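Local coordinates for protein ricin B-like lectin (Macrolepiota procera, PDB 4IZX) that binds carbohydrates as a beta-trefoil lectin, gripping the galactose unit of lactose, at residues Thr19-Leu23 and Asn41-Thr45; Phe83-Trp88 and Arg98-Phe103; Asn105-Ser111 and Pro121-Thr127. All blocks are in the same frame, centred on the assembly; numbering follows the deposited sequence.

Interaction 1: Thr19-Leu23 and Asn41-Thr45; sequences TVIDL and NQQWT. With GAL (beta-D-galactopyranose), chain B.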
loop_
_atom_site.group_PDB
_atom_site.type_symbol
_atom_site.label_atom_id
_atom_site.label_comp_id
_atom_site.label_asym_id
_atom_site.label_seq_id
_atom_site.Cartn_x
_atom_site.Cartn_y
_atom_site.Cartn_z
ATOM N N THR A 19 4.379 -4.650 10.007
ATOM C CA THR A 19 3.332 -3.683 10.154
ATOM C C THR A 19 2.530 -3.594 8.852
ATOM O O THR A 19 2.964 -4.067 7.816
ATOM C CB THR A 19 3.920 -2.341 10.584
ATOM O OG1 THR A 19 4.888 -1.959 9.607
ATOM C CG2 THR A 19 4.566 -2.428 11.983
ATOM N N VAL A 20 1.331 -3.017 8.939
ATOM C CA VAL A 20 0.406 -2.959 7.820
ATOM C C VAL A 20 0.199 -1.540 7.331
ATOM O O VAL A 20 0.439 -0.557 8.060
ATOM C CB VAL A 20 -0.947 -3.605 8.149
ATOM C CG1 VAL A 20 -0.777 -5.035 8.606
ATOM C CG2 VAL A 20 -1.741 -2.789 9.151
ATOM N N ILE A 21 -0.305 -1.421 6.105
ATOM C CA ILE A 21 -0.687 -0.141 5.529
ATOM C C ILE A 21 -1.942 0.366 6.224
ATOM O O ILE A 21 -3.003 -0.294 6.179
ATOM C CB ILE A 21 -0.887 -0.241 4.006
ATOM C CG1 ILE A 21 0.395 -0.747 3.337
ATOM C CG2 ILE A 21 -1.389 1.059 3.442
ATOM C CD1 ILE A 21 0.373 -0.701 1.824
ATOM N N ASP A 22 -1.833 1.540 6.828
ATOM C CA ASP A 22 -2.823 2.086 7.753
ATOM C C ASP A 22 -3.089 3.538 7.361
ATOM O O ASP A 22 -2.182 4.327 7.140
ATOM C CB ASP A 22 -2.214 1.896 9.158
ATOM C CG ASP A 22 -2.974 2.542 10.318
ATOM O OD1 ASP A 22 -3.287 3.752 10.210
ATOM O OD2 ASP A 22 -3.160 1.832 11.352
ATOM N N LEU A 23 -4.376 3.872 7.245
ATOM C CA LEU A 23 -4.821 5.233 7.055
ATOM C C LEU A 23 -4.850 5.892 8.423
ATOM O O LEU A 23 -5.675 5.580 9.281
ATOM C CB LEU A 23 -6.181 5.284 6.400
ATOM C CG LEU A 23 -6.781 6.675 6.224
ATOM C CD1 LEU A 23 -5.854 7.594 5.469
ATOM C CD2 LEU A 23 -8.111 6.600 5.525
ATOM N N ASN A 41 -9.548 1.130 9.085
ATOM C CA ASN A 41 -8.529 1.982 8.496
ATOM C C ASN A 41 -7.262 1.214 8.119
ATOM O O ASN A 41 -6.332 1.801 7.571
ATOM C CB ASN A 41 -8.179 3.144 9.429
ATOM C CG ASN A 41 -7.527 2.691 10.720
ATOM O OD1 ASN A 41 -8.005 1.756 11.377
ATOM N ND2 ASN A 41 -6.415 3.304 11.074
ATOM N N GLN A 42 -7.241 -0.097 8.375
ATOM C CA GLN A 42 -6.167 -1.003 8.013
ATOM C C GLN A 42 -6.656 -2.022 6.972
ATOM O O GLN A 42 -5.980 -3.021 6.731
ATOM C CB GLN A 42 -5.645 -1.689 9.235
ATOM C CG GLN A 42 -5.254 -0.738 10.346
ATOM C CD GLN A 42 -4.605 -1.442 11.507
ATOM O OE1 GLN A 42 -5.125 -2.438 12.005
ATOM N NE2 GLN A 42 -3.485 -0.928 11.967
ATOM N N GLN A 43 -7.821 -1.772 6.361
ATOM C CA GLN A 43 -8.442 -2.631 5.402
ATOM C C GLN A 43 -8.714 -1.863 4.132
ATOM O O GLN A 43 -9.182 -0.724 4.171
ATOM C CB GLN A 43 -9.723 -3.244 5.992
ATOM C CG GLN A 43 -9.459 -4.073 7.235
ATOM C CD GLN A 43 -10.681 -4.702 7.848
ATOM O OE1 GLN A 43 -10.807 -4.806 9.094
ATOM N NE2 GLN A 43 -11.548 -5.187 7.014
ATOM N N TRP A 44 -8.501 -2.515 2.992
ATOM C CA TRP A 44 -8.491 -1.887 1.678
ATOM C C TRP A 44 -9.281 -2.744 0.717
ATOM O O TRP A 44 -8.970 -3.929 0.522
ATOM C CB TRP A 44 -7.037 -1.714 1.196
ATOM C CG TRP A 44 -6.256 -0.845 2.133
ATOM C CD1 TRP A 44 -5.471 -1.270 3.162
ATOM C CD2 TRP A 44 -6.257 0.595 2.175
ATOM N NE1 TRP A 44 -4.991 -0.193 3.855
ATOM C CE2 TRP A 44 -5.455 0.967 3.276
ATOM C CE3 TRP A 44 -6.880 1.593 1.434
ATOM C CZ2 TRP A 44 -5.253 2.298 3.623
ATOM C CZ3 TRP A 44 -6.660 2.912 1.764
ATOM C CH2 TRP A 44 -5.874 3.252 2.853
ATOM N N THR A 45 -10.334 -2.167 0.144
ATOM C CA THR A 45 -11.209 -2.851 -0.781
ATOM C C THR A 45 -10.657 -2.639 -2.179
ATOM O O THR A 45 -10.489 -1.520 -2.662
ATOM C CB THR A 45 -12.663 -2.359 -0.664
ATOM O OG1 THR A 45 -13.111 -2.388 0.670
ATOM C CG2 THR A 45 -13.555 -3.072 -1.621
HETATM C C1 GAL B . -5.105 5.525 15.530
HETATM C C2 GAL B . -5.502 4.346 14.698
HETATM C C3 GAL B . -4.261 3.572 14.258
HETATM C C4 GAL B . -3.245 4.524 13.613
HETATM C C5 GAL B . -2.968 5.654 14.579
HETATM C C6 GAL B . -1.958 6.666 14.041
HETATM O O2 GAL B . -6.322 3.490 15.469
HETATM O O3 GAL B . -4.673 2.546 13.355
HETATM O O4 GAL B . -3.779 5.072 12.390
HETATM O O5 GAL B . -4.169 6.368 14.862
HETATM O O6 GAL B . -1.697 7.667 15.044
HETATM O O HOH W 1 -3.504 -3.001 5.557
#

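Interaction 2: Phe83-Trp88 and Arg98-Phe103; sequences FEWHIW and RIFVPF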
loop_
_atom_site.group_PDB
_atom_site.type_symbol
_atom_site.label_atom_id
_atom_site.label_comp_id
_atom_site.label_asym_id
_atom_site.label_seq_id
_atom_site.Cartn_x
_atom_site.Cartn_y
_atom_site.Cartn_z
ATOM N N PHE A 83 -7.459 6.049 -7.566
ATOM C CA PHE A 83 -6.109 6.155 -8.104
ATOM C C PHE A 83 -5.646 4.755 -8.513
ATOM O O PHE A 83 -5.664 3.819 -7.715
ATOM C CB PHE A 83 -5.150 6.744 -7.070
ATOM C CG PHE A 83 -3.765 6.963 -7.582
ATOM C CD1 PHE A 83 -3.425 8.108 -8.248
ATOM C CD2 PHE A 83 -2.820 5.975 -7.460
ATOM C CE1 PHE A 83 -2.146 8.287 -8.740
ATOM C CE2 PHE A 83 -1.540 6.152 -7.948
ATOM C CZ PHE A 83 -1.201 7.324 -8.579
ATOM N N GLU A 84 -5.249 4.612 -9.768
ATOM C CA GLU A 84 -4.851 3.315 -10.315
ATOM C C GLU A 84 -3.423 2.937 -9.972
ATOM O O GLU A 84 -2.485 3.740 -10.119
ATOM C CB GLU A 84 -5.068 3.264 -11.824
ATOM C CG GLU A 84 -6.535 3.099 -12.217
ATOM C CD GLU A 84 -6.753 2.964 -13.712
ATOM O OE1 GLU A 84 -7.695 2.293 -14.135
ATOM O OE2 GLU A 84 -5.997 3.588 -14.483
ATOM N N TRP A 85 -3.281 1.668 -9.620
ATOM C CA TRP A 85 -2.011 1.028 -9.305
ATOM C C TRP A 85 -1.827 -0.212 -10.170
ATOM O O TRP A 85 -2.777 -0.902 -10.492
ATOM C CB TRP A 85 -1.989 0.569 -7.830
ATOM C CG TRP A 85 -2.121 1.678 -6.854
ATOM C CD1 TRP A 85 -3.238 2.063 -6.195
ATOM C CD2 TRP A 85 -1.066 2.531 -6.380
ATOM N NE1 TRP A 85 -2.943 3.100 -5.320
ATOM C CE2 TRP A 85 -1.616 3.396 -5.418
ATOM C CE3 TRP A 85 0.296 2.661 -6.684
ATOM C CZ2 TRP A 85 -0.843 4.347 -4.739
ATOM C CZ3 TRP A 85 1.043 3.600 -6.020
ATOM C CH2 TRP A 85 0.469 4.430 -5.059
ATOM N N HIS A 86 -0.570 -0.534 -10.480
ATOM C CA HIS A 86 -0.221 -1.845 -11.001
ATOM C C HIS A 86 0.302 -2.684 -9.829
ATOM O O HIS A 86 1.082 -2.211 -9.021
ATOM C CB HIS A 86 0.857 -1.771 -12.076
ATOM C CG HIS A 86 0.358 -1.263 -13.402
ATOM N ND1 HIS A 86 1.195 -1.055 -14.486
ATOM C CD2 HIS A 86 -0.899 -0.986 -13.828
ATOM C CE1 HIS A 86 0.463 -0.682 -15.516
ATOM N NE2 HIS A 86 -0.803 -0.632 -15.147
ATOM N N ILE A 87 -0.150 -3.931 -9.746
ATOM C CA ILE A 87 0.222 -4.817 -8.664
ATOM C C ILE A 87 0.781 -6.089 -9.269
ATOM O O ILE A 87 0.131 -6.709 -10.093
ATOM C CB ILE A 87 -0.969 -5.113 -7.738
ATOM C CG1 ILE A 87 -1.527 -3.805 -7.162
ATOM C CG2 ILE A 87 -0.543 -6.082 -6.653
ATOM C CD1 ILE A 87 -2.677 -3.980 -6.219
ATOM N N TRP A 88 2.000 -6.450 -8.878
ATOM C CA TRP A 88 2.668 -7.607 -9.440
ATOM C C TRP A 88 3.264 -8.434 -8.343
ATOM O O TRP A 88 3.700 -7.908 -7.322
ATOM C CB TRP A 88 3.803 -7.226 -10.402
ATOM C CG TRP A 88 3.349 -6.330 -11.513
ATOM C CD1 TRP A 88 3.796 -5.061 -11.774
ATOM C CD2 TRP A 88 2.352 -6.620 -12.500
ATOM N NE1 TRP A 88 3.108 -4.538 -12.832
ATOM C CE2 TRP A 88 2.226 -5.473 -13.310
ATOM C CE3 TRP A 88 1.554 -7.743 -12.783
ATOM C CZ2 TRP A 88 1.278 -5.406 -14.358
ATOM C CZ3 TRP A 88 0.633 -7.665 -13.815
ATOM C CH2 TRP A 88 0.514 -6.507 -14.593
ATOM N N ARG A 98 4.541 -6.257 -5.145
ATOM C CA ARG A 98 4.930 -4.874 -5.262
ATOM C C ARG A 98 3.784 -4.090 -5.879
ATOM O O ARG A 98 3.041 -4.600 -6.723
ATOM C CB ARG A 98 6.193 -4.733 -6.127
ATOM C CG ARG A 98 7.407 -5.333 -5.430
ATOM C CD ARG A 98 8.603 -5.393 -6.345
ATOM N NE ARG A 98 9.760 -5.934 -5.664
ATOM C CZ ARG A 98 10.647 -5.232 -4.990
ATOM N NH1 ARG A 98 10.571 -3.921 -4.966
ATOM N NH2 ARG A 98 11.637 -5.847 -4.356
ATOM N N ILE A 99 3.655 -2.826 -5.477
ATOM C CA ILE A 99 2.548 -1.968 -5.871
ATOM C C ILE A 99 3.170 -0.732 -6.507
ATOM O O ILE A 99 3.886 0.024 -5.828
ATOM C CB ILE A 99 1.660 -1.642 -4.667
ATOM C CG1 ILE A 99 1.092 -2.935 -4.022
ATOM C CG2 ILE A 99 0.529 -0.703 -5.079
ATOM C CD1 ILE A 99 0.344 -2.714 -2.719
ATOM N N PHE A 100 2.983 -0.595 -7.801
ATOM C CA PHE A 100 3.654 0.413 -8.645
ATOM C C PHE A 100 2.679 1.480 -9.088
ATOM O O PHE A 100 1.562 1.218 -9.491
ATOM C CB PHE A 100 4.214 -0.226 -9.913
ATOM C CG PHE A 100 5.439 -1.066 -9.727
ATOM C CD1 PHE A 100 5.352 -2.394 -9.405
ATOM C CD2 PHE A 100 6.683 -0.519 -9.963
ATOM C CE1 PHE A 100 6.496 -3.166 -9.300
ATOM C CE2 PHE A 100 7.826 -1.262 -9.822
ATOM C CZ PHE A 100 7.736 -2.589 -9.536
ATOM N N VAL A 101 3.178 2.717 -9.206
ATOM C CA VAL A 101 2.474 3.707 -10.043
ATOM C C VAL A 101 2.561 3.175 -11.482
ATOM O O VAL A 101 3.655 2.832 -11.960
ATOM C CB VAL A 101 3.080 5.120 -9.944
ATOM C CG1 VAL A 101 2.359 6.097 -10.865
ATOM C CG2 VAL A 101 3.060 5.614 -8.488
ATOM N N PRO A 102 1.420 3.110 -12.180
ATOM C CA PRO A 102 1.428 2.467 -13.487
ATOM C C PRO A 102 2.438 3.029 -14.428
ATOM O O PRO A 102 2.580 4.256 -14.533
ATOM C CB PRO A 102 0.012 2.706 -14.000
ATOM C CG PRO A 102 -0.807 2.690 -12.750
ATOM C CD PRO A 102 0.042 3.453 -11.771
ATOM N N PHE A 103 3.170 2.114 -15.081
ATOM C CA PHE A 103 4.123 2.443 -16.149
ATOM C C PHE A 103 5.315 3.242 -15.648
ATOM O O PHE A 103 6.028 3.866 -16.412
ATOM C CB PHE A 103 3.410 3.163 -17.277
ATOM C CG PHE A 103 2.221 2.398 -17.825
ATOM C CD1 PHE A 103 2.386 1.173 -18.456
ATOM C CD2 PHE A 103 0.961 2.884 -17.653
ATOM C CE1 PHE A 103 1.291 0.463 -18.934
ATOM C CE2 PHE A 103 -0.127 2.220 -18.160
ATOM C CZ PHE A 103 0.028 1.000 -18.779
#

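Interaction 3: Asn105-Ser111 and Pro121-Thr127; sequences NYNLDLS and PVQLWWT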
loop_
_atom_site.group_PDB
_atom_site.type_symbol
_atom_site.label_atom_id
_atom_site.label_comp_id
_atom_site.label_asym_id
_atom_site.label_seq_id
_atom_site.Cartn_x
_atom_site.Cartn_y
_atom_site.Cartn_z
ATOM N N ASN A 105 8.739 2.966 -12.572
ATOM C CA ASN A 105 9.527 2.106 -11.717
ATOM C C ASN A 105 9.402 2.491 -10.241
ATOM O O ASN A 105 10.211 2.040 -9.431
ATOM C CB ASN A 105 10.997 2.198 -12.131
ATOM C CG ASN A 105 11.265 1.524 -13.448
ATOM O OD1 ASN A 105 10.885 0.368 -13.660
ATOM N ND2 ASN A 105 11.976 2.214 -14.319
ATOM N N TYR A 106 8.398 3.294 -9.880
ATOM C CA TYR A 106 8.171 3.676 -8.487
ATOM C C TYR A 106 7.165 2.780 -7.842
ATOM O O TYR A 106 6.042 2.591 -8.323
ATOM C CB TYR A 106 7.665 5.122 -8.419
ATOM C CG TYR A 106 8.683 6.139 -8.881
ATOM C CD1 TYR A 106 9.810 6.399 -8.122
ATOM C CD2 TYR A 106 8.478 6.828 -10.039
ATOM C CE1 TYR A 106 10.775 7.267 -8.559
ATOM C CE2 TYR A 106 9.402 7.749 -10.468
ATOM C CZ TYR A 106 10.553 7.934 -9.732
ATOM O OH TYR A 106 11.460 8.864 -10.166
ATOM N N ASN A 107 7.579 2.147 -6.734
ATOM C CA ASN A 107 6.719 1.249 -5.966
ATOM C C ASN A 107 6.642 1.640 -4.508
ATOM O O ASN A 107 7.514 2.338 -3.968
ATOM C CB ASN A 107 7.039 -0.235 -6.194
ATOM C CG ASN A 107 8.419 -0.720 -5.792
ATOM O OD1 ASN A 107 8.751 -1.894 -6.117
ATOM N ND2 ASN A 107 9.208 0.036 -5.071
ATOM N N LEU A 108 5.609 1.142 -3.832
ATOM C CA LEU A 108 5.438 1.406 -2.420
ATOM C C LEU A 108 6.611 0.902 -1.627
ATOM O O LEU A 108 7.080 -0.217 -1.799
ATOM C CB LEU A 108 4.147 0.730 -1.898
ATOM C CG LEU A 108 2.905 1.609 -1.931
ATOM C CD1 LEU A 108 2.551 2.061 -3.329
ATOM C CD2 LEU A 108 1.741 0.857 -1.328
ATOM N N ASP A 109 7.026 1.710 -0.647
ATOM C CA ASP A 109 8.246 1.531 0.136
ATOM C C ASP A 109 7.894 2.005 1.555
ATOM O O ASP A 109 7.486 3.146 1.758
ATOM C CB ASP A 109 9.342 2.387 -0.562
ATOM C CG ASP A 109 10.671 2.421 0.151
ATOM O OD1 ASP A 109 10.720 2.894 1.318
ATOM O OD2 ASP A 109 11.673 1.990 -0.465
ATOM N N LEU A 110 8.049 1.113 2.526
ATOM C CA LEU A 110 7.903 1.500 3.925
ATOM C C LEU A 110 9.191 2.202 4.319
ATOM O O LEU A 110 10.278 1.620 4.250
ATOM C CB LEU A 110 7.626 0.280 4.809
ATOM C CG LEU A 110 7.426 0.599 6.306
ATOM C CD1 LEU A 110 6.250 1.546 6.532
ATOM C CD2 LEU A 110 7.259 -0.683 7.093
ATOM N N SER A 111 9.070 3.476 4.653
ATOM C CA SER A 111 10.232 4.361 4.778
ATOM C C SER A 111 11.135 3.984 5.934
ATOM O O SER A 111 10.807 3.144 6.778
ATOM C CB SER A 111 9.794 5.814 4.857
ATOM O OG SER A 111 9.165 6.138 6.049
ATOM N N PRO A 121 6.049 6.564 7.719
ATOM C CA PRO A 121 5.309 6.839 6.475
ATOM C C PRO A 121 5.564 5.784 5.404
ATOM O O PRO A 121 6.669 5.233 5.279
ATOM C CB PRO A 121 5.896 8.178 6.031
ATOM C CG PRO A 121 6.340 8.840 7.288
ATOM C CD PRO A 121 6.847 7.725 8.169
ATOM N N VAL A 122 4.527 5.508 4.627
ATOM C CA VAL A 122 4.655 4.755 3.399
ATOM C C VAL A 122 4.843 5.763 2.249
ATOM O O VAL A 122 4.116 6.759 2.166
ATOM C CB VAL A 122 3.428 3.866 3.130
ATOM C CG1 VAL A 122 3.604 3.048 1.850
ATOM C CG2 VAL A 122 3.149 2.966 4.319
ATOM N N GLN A 123 5.838 5.500 1.399
ATOM C CA GLN A 123 6.286 6.385 0.363
ATOM C C GLN A 123 6.436 5.637 -0.961
ATOM O O GLN A 123 6.356 4.401 -0.995
ATOM C CB GLN A 123 7.576 7.095 0.748
ATOM C CG GLN A 123 8.737 6.130 0.776
ATOM C CD GLN A 123 10.035 6.686 1.325
ATOM O OE1 GLN A 123 10.186 7.904 1.504
ATOM N NE2 GLN A 123 11.010 5.801 1.531
ATOM N N LEU A 124 6.710 6.362 -2.033
ATOM C CA LEU A 124 7.242 5.792 -3.252
ATOM C C LEU A 124 8.759 5.782 -3.224
ATOM O O LEU A 124 9.387 6.691 -2.684
ATOM C CB LEU A 124 6.824 6.564 -4.500
ATOM C CG LEU A 124 5.315 6.622 -4.744
ATOM C CD1 LEU A 124 5.045 7.460 -5.989
ATOM C CD2 LEU A 124 4.698 5.254 -4.840
ATOM N N TRP A 125 9.348 4.790 -3.866
ATOM C CA TRP A 125 10.779 4.791 -4.134
ATOM C C TRP A 125 11.027 3.948 -5.364
ATOM O O TRP A 125 10.281 2.984 -5.651
ATOM C CB TRP A 125 11.576 4.246 -2.947
ATOM C CG TRP A 125 13.030 4.676 -2.934
ATOM C CD1 TRP A 125 14.085 4.085 -3.566
ATOM C CD2 TRP A 125 13.535 5.859 -2.315
ATOM N NE1 TRP A 125 15.210 4.838 -3.389
ATOM C CE2 TRP A 125 14.903 5.944 -2.647
ATOM C CE3 TRP A 125 12.963 6.843 -1.513
ATOM C CZ2 TRP A 125 15.717 6.960 -2.177
ATOM C CZ3 TRP A 125 13.788 7.869 -1.041
ATOM C CH2 TRP A 125 15.148 7.921 -1.386
ATOM N N TRP A 126 12.098 4.259 -6.097
ATOM C CA TRP A 126 12.569 3.436 -7.177
ATOM C C TRP A 126 12.673 1.972 -6.755
ATOM O O TRP A 126 13.145 1.678 -5.667
ATOM C CB TRP A 126 13.993 3.928 -7.569
ATOM C CG TRP A 126 14.519 3.393 -8.826
ATOM C CD1 TRP A 126 15.348 2.334 -9.015
ATOM C CD2 TRP A 126 14.349 4.010 -10.072
ATOM N NE1 TRP A 126 15.673 2.230 -10.358
ATOM C CE2 TRP A 126 15.012 3.229 -11.029
ATOM C CE3 TRP A 126 13.647 5.132 -10.477
ATOM C CZ2 TRP A 126 15.062 3.595 -12.367
ATOM C CZ3 TRP A 126 13.640 5.456 -11.803
ATOM C CH2 TRP A 126 14.330 4.686 -12.737
ATOM N N THR A 127 12.269 1.078 -7.627
ATOM C CA THR A 127 12.200 -0.309 -7.287
ATOM C C THR A 127 13.591 -0.965 -7.179
ATOM O O THR A 127 14.442 -0.792 -8.054
ATOM C CB THR A 127 11.302 -1.065 -8.271
ATOM O OG1 THR A 127 10.959 -2.340 -7.751
ATOM C CG2 THR A 127 11.901 -1.249 -9.636
#

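Interaction 1: Thr19-Leu23 and Asn41-Thr45
The indole of Trp-44 meets Ile-21 with its rim: the carbonyl oxygen of Ile-21 lies in the ring plane, and Trp-44 NE1 donates to Ile-21 O over 3.1 Å in an almost straight bond (174°). On the carbonyl side the approach is different, because the donor stands well above the plane of that peptide group. A water also lies at this ring edge and donates to both Ile-21 O and Gln-42 O, so the Ile-21 carbonyl takes two bonds. Ile-21 CG2 packs near the same end of the indole, and Leu-23 CB reaches Trp-44 CH2 at 4.1 Å.

The Asp-22 carboxylate stands nearly at right angles to both the Asn-41 and Gln-42 amides. Gln-42 NE2 gives Asp-22 OD2 a 2.8 Å bond on the anti side, somewhat bent, while Pro-35 O accepts from the same nitrogen and His-37 N donates to Gln-42 OE1. Gln-42 is therefore held at both ends of its amide and acts as a second-shell support for the carboxylate. With CG swung anti to its own nitrogen (chi1 173°), Asp-22 presents both oxygens to the sugar: galactose O4 donates to OD1 and O3 to OD2, each at 2.6 Å.

Asn-41 ND2 splits its donors between galactose O3 and Leu-23 O, each at 3.0 Å, and its backbone O accepts from Leu-23 N. Galactose O3 thus donates to the Asp-22 carboxylate and accepts from the Asn-41 amide, a pairing in which each bond would tend to reinforce the other. With His-37 and Gly-25 also bonded to the sugar, this Asp-Asn arrangement is the galactose site characteristic of ricin B-type beta-trefoil lectins.

Interaction 2: Phe83-Trp88 and Arg98-Phe103
His-86 carries the first shell on one side of this hairpin. Pro-102 CB sits over the centre of its imidazole, 3.7 Å from the ring centroid and 11° off the normal, a CH-pi contact. The rim of the same imidazole is directed at the face of Phe-103 in a T-shaped pair, with planes at 77° and His-86 CE1 above the centre of the phenyl ring. With chi1 at -75°, CG of His-86 lies anti to the carbonyl carbon, a setting that brings the ring across to the 102-103 turn.

On the other side, both faces of the Trp-85 indole are touched near its rim, one by Ile-99 CG2, 3.7 Å from Trp-85 CE3, and the opposite one by Phe-83 CD2. Phe-100 O meets the indole edge, and Val-101 CG2 approaches Trp-85 CZ3 at 3.8 Å. The indole NE1 is tied to Leu-64 O.

Behind these groups stands the antiparallel backbone. His-86 and Phe-100 exchange two bonds, the one from Phe-100 N to His-86 O being 2.8 Å long and nearly straight, and Trp-88 and Arg-98 form the next hydrogen-bonded pair. Between them Ile-87 and Ile-99 make a non-hydrogen-bonded pair, their side chains parallel with CG1 atoms 4.2 Å apart; Ile-87 also lines the benzamidine pocket. Farther out, Arg-98 forms a salt bridge to Asp-90, while Glu-84 OE1 bonds Thr-49 OG1 and forms a salt bridge to Lys-51.

Across the strands, then, polarity is confined to the backbone, and the side chains meet through apolar, CH-pi and edge-to-face aromatic contacts, with charged ends paired elsewhere.

Interaction 3: Asn105-Ser111 and Pro121-Thr127
Asp-109 and Gln-123 face each other as a hydrogen-bonded pair, and their side chains run alongside. Gln-123 NE2 donates to Asp-109 OD1 over 2.9 Å, nearly straight at 170°; the acceptor lies in the amide plane, but the nitrogen approaches from above the carboxylate plane. The Asp-109 carboxylate lies beside Gln-123, with OD2 against Trp-125 CB, because a chi1 of 176° turns CG away from the backbone nitrogen. OD2 also accepts from Gln-133 NE2, so each carboxylate oxygen has an amide donor.

Asn-107 is comparably engaged. Thr-127 OG1 donates to Asn-107 OD1 at 2.8 Å from above the amide plane, Arg-98 NH1 gives that oxygen a second bond, and Asn-107 ND2 donates to Gln-133 OE1. At the far end, Pro-121 O accepts twice from Ser-111, from N at 3.0 Å and from OG at 2.8 Å.

The backbone pairs Asn-107 with Trp-125 and Asp-109 with Gln-123 by two bonds each, and Thr-127 N closes onto Asn-105 O. Beyond this polar line, Trp-126 turns its edge to the face of Tyr-106 (planes 84° apart) while Asn-105 CB rests over the indole. Leu-108 CD1 meets Leu-124 CD2 at 4.1 Å on the inner side.

The strands are therefore joined by a carboxylate, amides and hydroxyls as well as by peptide groups, with Gln-133 probably steadying both Asn-107 and Asp-109.

In the fold
The three contacts come in series along the chain of a single beta-trefoil. Interactions 1 and 2 have centres about 17 Å apart, on opposite sides of the chain's centre, and do not touch. Interactions 2 and 3, about 11 Å apart between centres, are continuous: strand 97-100 leads into strand 106-110, and Ile-99 O probably bonds Leu-108 N at 2.9 Å. Interaction 3 also reaches interaction 1, with centres about 16 Å apart, through Ile-21 CD1 against Leu-108 CD2 at 3.8 Å; strands 20-23 and 106-110 are the outermost strands of one four-stranded antiparallel sheet. Of the three, interaction 1 carries galactose-binding residues, completed by His-37 and Gly-25.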